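Local coordinates for protein glutamate--cysteine ligase GshA (Methylobacillus flagellatus KT, PDB 3K1T) that is probably a glutamate--cysteine ligase, an enzyme that would join glutamate to cysteine to give gamma-glutamylcysteine, at residues P102-H116 against F143-E155. Residues are numbered along the deposited sequence; the frame is centred on the assembly and turned at random.
Sequences PENHTRNTFYLRNVH and FLETHDGHSILLE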
loop_
_atom_site.group_PDB
_atom_site.type_symbol
_atom_site.label_atom_id
_atom_site.label_comp_id
_atom_site.label_asym_id
_atom_site.label_seq_id
_atom_site.Cartn_x
_atom_site.Cartn_y
_atom_site.Cartn_z
ATOM N N PRO A 102 2.495 24.848 4.584
ATOM C CA PRO A 102 2.796 24.447 5.960
ATOM C C PRO A 102 2.138 25.368 6.975
ATOM O O PRO A 102 1.657 26.450 6.605
ATOM C CB PRO A 102 4.304 24.571 6.019
ATOM C CG PRO A 102 4.578 25.759 5.139
ATOM C CD PRO A 102 3.555 25.703 4.033
ATOM N N GLU A 103 2.111 24.938 8.230
ATOM C CA GLU A 103 1.794 25.833 9.342
ATOM C C GLU A 103 2.761 27.035 9.255
ATOM O O GLU A 103 3.849 26.935 8.659
ATOM C CB GLU A 103 1.949 25.121 10.686
ATOM C CG GLU A 103 0.828 24.143 11.081
ATOM C CD GLU A 103 -0.531 24.839 11.363
ATOM O OE1 GLU A 103 -0.553 26.088 11.515
ATOM O OE2 GLU A 103 -1.579 24.136 11.404
ATOM N N ASN A 104 2.343 28.183 9.786
ATOM C CA ASN A 104 3.180 29.395 9.732
ATOM C C ASN A 104 4.476 29.337 10.590
ATOM O O ASN A 104 5.352 30.210 10.455
ATOM C CB ASN A 104 2.357 30.654 10.064
ATOM C CG ASN A 104 1.401 31.077 8.925
ATOM O OD1 ASN A 104 1.393 30.498 7.840
ATOM N ND2 ASN A 104 0.621 32.134 9.175
ATOM N N HIS A 105 4.633 28.282 11.394
ATOM C CA HIS A 105 5.882 27.991 12.146
ATOM C C HIS A 105 7.183 27.887 11.322
ATOM O O HIS A 105 7.356 26.994 10.464
ATOM C CB HIS A 105 5.755 26.687 12.943
ATOM C CG HIS A 105 4.531 26.614 13.794
ATOM N ND1 HIS A 105 4.098 27.675 14.565
ATOM C CD2 HIS A 105 3.646 25.609 13.999
ATOM C CE1 HIS A 105 2.988 27.333 15.193
ATOM N NE2 HIS A 105 2.688 26.087 14.863
ATOM N N THR A 106 8.120 28.784 11.602
ATOM C CA THR A 106 9.443 28.706 10.992
ATOM C C THR A 106 10.564 28.409 12.021
ATOM O O THR A 106 11.719 28.209 11.633
ATOM C CB THR A 106 9.753 30.006 10.216
ATOM O OG1 THR A 106 9.674 31.123 11.115
ATOM C CG2 THR A 106 8.751 30.205 9.068
ATOM N N ARG A 107 10.235 28.373 13.315
ATOM C CA ARG A 107 11.240 28.175 14.373
ATOM C C ARG A 107 11.128 26.855 15.122
ATOM O O ARG A 107 12.014 26.541 15.918
ATOM C CB ARG A 107 11.230 29.318 15.406
ATOM C CG ARG A 107 11.571 30.691 14.856
ATOM C CD ARG A 107 11.133 31.746 15.856
ATOM N NE ARG A 107 11.453 33.096 15.401
ATOM C CZ ARG A 107 11.011 34.220 15.976
ATOM N NH1 ARG A 107 10.200 34.172 17.037
ATOM N NH2 ARG A 107 11.380 35.409 15.484
ATOM N N ASN A 108 10.059 26.092 14.912
ATOM C CA ASN A 108 9.968 24.764 15.517
ATOM C C ASN A 108 10.716 23.740 14.633
ATOM O O ASN A 108 10.244 23.383 13.538
ATOM C CB ASN A 108 8.508 24.368 15.724
ATOM C CG ASN A 108 8.348 23.025 16.450
ATOM O OD1 ASN A 108 9.195 22.133 16.356
ATOM N ND2 ASN A 108 7.259 22.893 17.191
ATOM N N THR A 109 11.859 23.267 15.125
ATOM C CA THR A 109 12.736 22.346 14.384
ATOM C C THR A 109 12.021 21.034 14.064
ATOM O O THR A 109 12.185 20.500 12.960
ATOM C CB THR A 109 14.059 22.055 15.159
ATOM O OG1 THR A 109 14.843 23.248 15.167
ATOM C CG2 THR A 109 14.893 20.937 14.495
ATOM N N PHE A 110 11.221 20.541 15.020
ATOM C CA PHE A 110 10.470 19.319 14.810
ATOM C C PHE A 110 9.404 19.472 13.730
ATOM O O PHE A 110 9.211 18.543 12.943
ATOM C CB PHE A 110 9.853 18.801 16.098
ATOM C CG PHE A 110 10.862 18.500 17.169
ATOM C CD1 PHE A 110 12.003 17.781 16.883
ATOM C CD2 PHE A 110 10.674 18.968 18.447
ATOM C CE1 PHE A 110 12.938 17.508 17.861
ATOM C CE2 PHE A 110 11.621 18.702 19.450
ATOM C CZ PHE A 110 12.748 17.972 19.148
ATOM N N TYR A 111 8.706 20.616 13.718
ATOM C CA TYR A 111 7.733 20.900 12.672
ATOM C C TYR A 111 8.433 20.959 11.283
ATOM O O TYR A 111 7.941 20.393 10.317
ATOM C CB TYR A 111 6.885 22.170 12.934
ATOM C CG TYR A 111 5.894 22.295 11.804
ATOM C CD1 TYR A 111 4.869 21.355 11.660
ATOM C CD2 TYR A 111 6.051 23.251 10.803
ATOM C CE1 TYR A 111 4.006 21.386 10.588
ATOM C CE2 TYR A 111 5.149 23.319 9.723
ATOM C CZ TYR A 111 4.143 22.363 9.614
ATOM O OH TYR A 111 3.284 22.322 8.539
ATOM N N LEU A 112 9.591 21.604 11.200
ATOM C CA LEU A 112 10.353 21.626 9.942
ATOM C C LEU A 112 10.807 20.218 9.525
ATOM O O LEU A 112 10.793 19.885 8.344
ATOM C CB LEU A 112 11.534 22.561 10.031
ATOM C CG LEU A 112 11.178 24.035 10.322
ATOM C CD1 LEU A 112 12.489 24.870 10.499
ATOM C CD2 LEU A 112 10.251 24.617 9.243
ATOM N N ARG A 113 11.194 19.388 10.476
ATOM C CA ARG A 113 11.487 17.987 10.160
ATOM C C ARG A 113 10.279 17.226 9.636
ATOM O O ARG A 113 10.420 16.394 8.719
ATOM C CB ARG A 113 12.074 17.252 11.378
ATOM C CG ARG A 113 13.426 17.811 11.775
ATOM C CD ARG A 113 13.922 17.222 13.064
ATOM N NE ARG A 113 15.213 17.830 13.369
ATOM C CZ ARG A 113 15.910 17.641 14.484
ATOM N NH1 ARG A 113 15.452 16.833 15.441
ATOM N NH2 ARG A 113 17.086 18.262 14.623
ATOM N N ASN A 114 9.106 17.507 10.202
ATOM C CA ASN A 114 7.860 16.972 9.644
ATOM C C ASN A 114 7.668 17.384 8.186
ATOM O O ASN A 114 7.329 16.565 7.333
ATOM C CB ASN A 114 6.672 17.440 10.464
ATOM C CG ASN A 114 5.373 17.302 9.750
ATOM O OD1 ASN A 114 4.847 16.172 9.586
ATOM N ND2 ASN A 114 4.816 18.467 9.301
ATOM N N VAL A 115 7.854 18.665 7.903
ATOM C CA VAL A 115 7.734 19.139 6.525
ATOM C C VAL A 115 8.650 18.419 5.572
ATOM O O VAL A 115 8.188 17.986 4.502
ATOM C CB VAL A 115 7.883 20.658 6.403
ATOM C CG1 VAL A 115 7.781 21.089 4.878
ATOM C CG2 VAL A 115 6.757 21.324 7.261
ATOM N N HIS A 116 9.905 18.255 5.947
ATOM C CA HIS A 116 10.857 17.500 5.137
ATOM C C HIS A 116 10.421 16.043 4.898
ATOM O O HIS A 116 10.458 15.559 3.762
ATOM C CB HIS A 116 12.243 17.521 5.751
ATOM C CG HIS A 116 13.218 16.640 5.043
ATOM N ND1 HIS A 116 13.971 17.073 3.973
ATOM C CD2 HIS A 116 13.567 15.345 5.251
ATOM C CE1 HIS A 116 14.721 16.076 3.534
ATOM N NE2 HIS A 116 14.485 15.011 4.289
ATOM N N PHE A 143 15.617 29.566 3.139
ATOM C CA PHE A 143 16.105 28.217 3.494
ATOM C C PHE A 143 16.162 28.129 4.998
ATOM O O PHE A 143 16.779 29.004 5.647
ATOM C CB PHE A 143 17.506 27.979 2.932
ATOM C CG PHE A 143 17.545 27.860 1.429
ATOM C CD1 PHE A 143 17.626 28.978 0.643
ATOM C CD2 PHE A 143 17.481 26.610 0.812
ATOM C CE1 PHE A 143 17.647 28.877 -0.736
ATOM C CE2 PHE A 143 17.523 26.500 -0.569
ATOM C CZ PHE A 143 17.599 27.635 -1.340
ATOM N N LEU A 144 15.502 27.119 5.558
ATOM C CA LEU A 144 15.477 26.894 7.005
ATOM C C LEU A 144 16.113 25.543 7.362
ATOM O O LEU A 144 15.744 24.510 6.833
ATOM C CB LEU A 144 14.059 26.952 7.548
ATOM C CG LEU A 144 13.272 28.266 7.358
ATOM C CD1 LEU A 144 11.866 28.085 7.858
ATOM C CD2 LEU A 144 13.967 29.457 8.048
ATOM N N GLU A 145 17.062 25.572 8.287
ATOM C CA GLU A 145 17.815 24.385 8.673
ATOM C C GLU A 145 16.991 23.482 9.567
ATOM O O GLU A 145 16.344 23.968 10.486
ATOM C CB GLU A 145 19.030 24.832 9.475
ATOM C CG GLU A 145 19.972 25.686 8.690
ATOM C CD GLU A 145 21.032 24.852 8.040
ATOM O OE1 GLU A 145 20.659 23.846 7.387
ATOM O OE2 GLU A 145 22.235 25.195 8.203
ATOM N N THR A 146 17.020 22.181 9.318
ATOM C CA THR A 146 16.378 21.240 10.236
ATOM C C THR A 146 17.363 20.740 11.336
ATOM O O THR A 146 16.991 19.930 12.179
ATOM C CB THR A 146 15.785 20.063 9.480
ATOM O OG1 THR A 146 16.726 19.625 8.517
ATOM C CG2 THR A 146 14.553 20.464 8.708
ATOM N N HIS A 147 18.603 21.232 11.327
ATOM C CA HIS A 147 19.617 20.878 12.346
ATOM C C HIS A 147 19.931 19.384 12.392
ATOM O O HIS A 147 20.122 18.798 13.461
ATOM C CB HIS A 147 19.200 21.391 13.728
ATOM C CG HIS A 147 19.121 22.874 13.784
ATOM N ND1 HIS A 147 17.925 23.551 13.848
ATOM C CD2 HIS A 147 20.088 23.817 13.697
ATOM C CE1 HIS A 147 18.160 24.852 13.845
ATOM N NE2 HIS A 147 19.463 25.038 13.748
ATOM N N ASP A 148 19.985 18.796 11.203
ATOM C CA ASP A 148 20.241 17.394 11.019
ATOM C C ASP A 148 20.907 17.202 9.662
ATOM O O ASP A 148 20.752 16.165 9.040
ATOM C CB ASP A 148 18.930 16.642 11.059
ATOM C CG ASP A 148 17.914 17.191 10.047
ATOM O OD1 ASP A 148 18.309 18.045 9.186
ATOM O OD2 ASP A 148 16.735 16.791 10.130
ATOM N N GLY A 149 21.643 18.207 9.205
ATOM C CA GLY A 149 22.298 18.157 7.896
ATOM C C GLY A 149 21.433 18.530 6.687
ATOM O O GLY A 149 21.935 18.508 5.555
ATOM N N HIS A 150 20.161 18.878 6.911
ATOM C CA HIS A 150 19.223 19.217 5.827
ATOM C C HIS A 150 18.606 20.598 6.018
ATOM O O HIS A 150 18.760 21.239 7.061
ATOM C CB HIS A 150 18.060 18.227 5.766
ATOM C CG HIS A 150 18.478 16.820 5.516
ATOM N ND1 HIS A 150 19.806 16.444 5.420
ATOM C CD2 HIS A 150 17.748 15.684 5.393
ATOM C CE1 HIS A 150 19.871 15.138 5.221
ATOM N NE2 HIS A 150 18.637 14.654 5.203
ATOM N N SER A 151 17.896 21.037 4.990
ATOM C CA SER A 151 17.099 22.235 5.096
ATOM C C SER A 151 15.876 22.128 4.196
ATOM O O SER A 151 15.815 21.275 3.317
ATOM C CB SER A 151 17.959 23.458 4.754
ATOM O OG SER A 151 18.226 23.473 3.381
ATOM N N ILE A 152 14.877 22.943 4.470
ATOM C CA ILE A 152 13.748 23.027 3.590
ATOM C C ILE A 152 13.722 24.460 3.019
ATOM O O ILE A 152 14.247 25.412 3.627
ATOM C CB ILE A 152 12.420 22.632 4.266
ATOM C CG1 ILE A 152 11.954 23.681 5.256
ATOM C CG2 ILE A 152 12.511 21.238 4.978
ATOM C CD1 ILE A 152 10.549 23.404 5.767
ATOM N N LEU A 153 13.151 24.587 1.839
ATOM C CA LEU A 153 13.051 25.868 1.139
ATOM C C LEU A 153 11.587 26.304 1.199
ATOM O O LEU A 153 10.724 25.594 0.663
ATOM C CB LEU A 153 13.468 25.688 -0.315
ATOM C CG LEU A 153 13.193 26.890 -1.238
ATOM C CD1 LEU A 153 13.897 28.145 -0.720
ATOM C CD2 LEU A 153 13.602 26.565 -2.655
ATOM N N LEU A 154 11.328 27.445 1.830
ATOM C CA LEU A 154 9.996 28.059 1.885
ATOM C C LEU A 154 9.959 29.195 0.915
ATOM O O LEU A 154 10.889 30.031 0.889
ATOM C CB LEU A 154 9.670 28.633 3.261
ATOM C CG LEU A 154 9.531 27.790 4.515
ATOM C CD1 LEU A 154 8.974 28.662 5.649
ATOM C CD2 LEU A 154 8.666 26.589 4.311
ATOM N N GLU A 155 8.906 29.237 0.103
ATOM C CA GLU A 155 8.726 30.278 -0.892
ATOM C C GLU A 155 7.373 30.968 -0.643
ATOM O O GLU A 155 6.364 30.280 -0.392
ATOM C CB GLU A 155 8.774 29.677 -2.281
ATOM C CG GLU A 155 10.063 28.903 -2.623
ATOM C CD GLU A 155 9.939 28.084 -3.911
ATOM O OE1 GLU A 155 9.745 28.732 -4.975
ATOM O OE2 GLU A 155 10.045 26.815 -3.855
#
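Arg113 reaches from helix 109-116 to the backbone oxygen of Thr146 and holds it side-on. Its NE and NH2 each lie 3.0 Å from Thr146 O, which sits at the guanidinium edge, in plane. Both hydrogen bonds to Thr146 O are somewhat bent. The chain is extended from CG to NE, which carries the guanidinium out to the hairpin turn. Thr109 CG2 lies over one face of the group, toward the rim. Asp148 OD2 lies well out of its plane, 3.7 Å from NE, a long salt bridge of charges alone. With an alanine here, Thr146 O is likely to lose both donors and Asp148 its nearby positive charge. Thr109 OG1 and His147 ND1 share a weak hydrogen bond of 3.4 Å, at the edge of the ring.

Closer to the strands, Leu112 straddles the hairpin. Its CD1 meets Leu144 CB, and its CD2 meets Ile152 CD1 at 3.7 Å. Val115 CG1 touches the same Ile152 methyl, also at 3.7 Å. The His116 and His150 rings meet obliquely, planes 53° apart. Ile131 of strand 128-133 also touches Val115 and Ile152. Helix 109-124 is the helix of a beta-alpha-beta crossover between parallel strands 97-102 and 128-133. It packs over the antiparallel hairpin 142-145/151-160 of the same mixed sheet, with segment 109-116 crossing strand 151-155 at 82°.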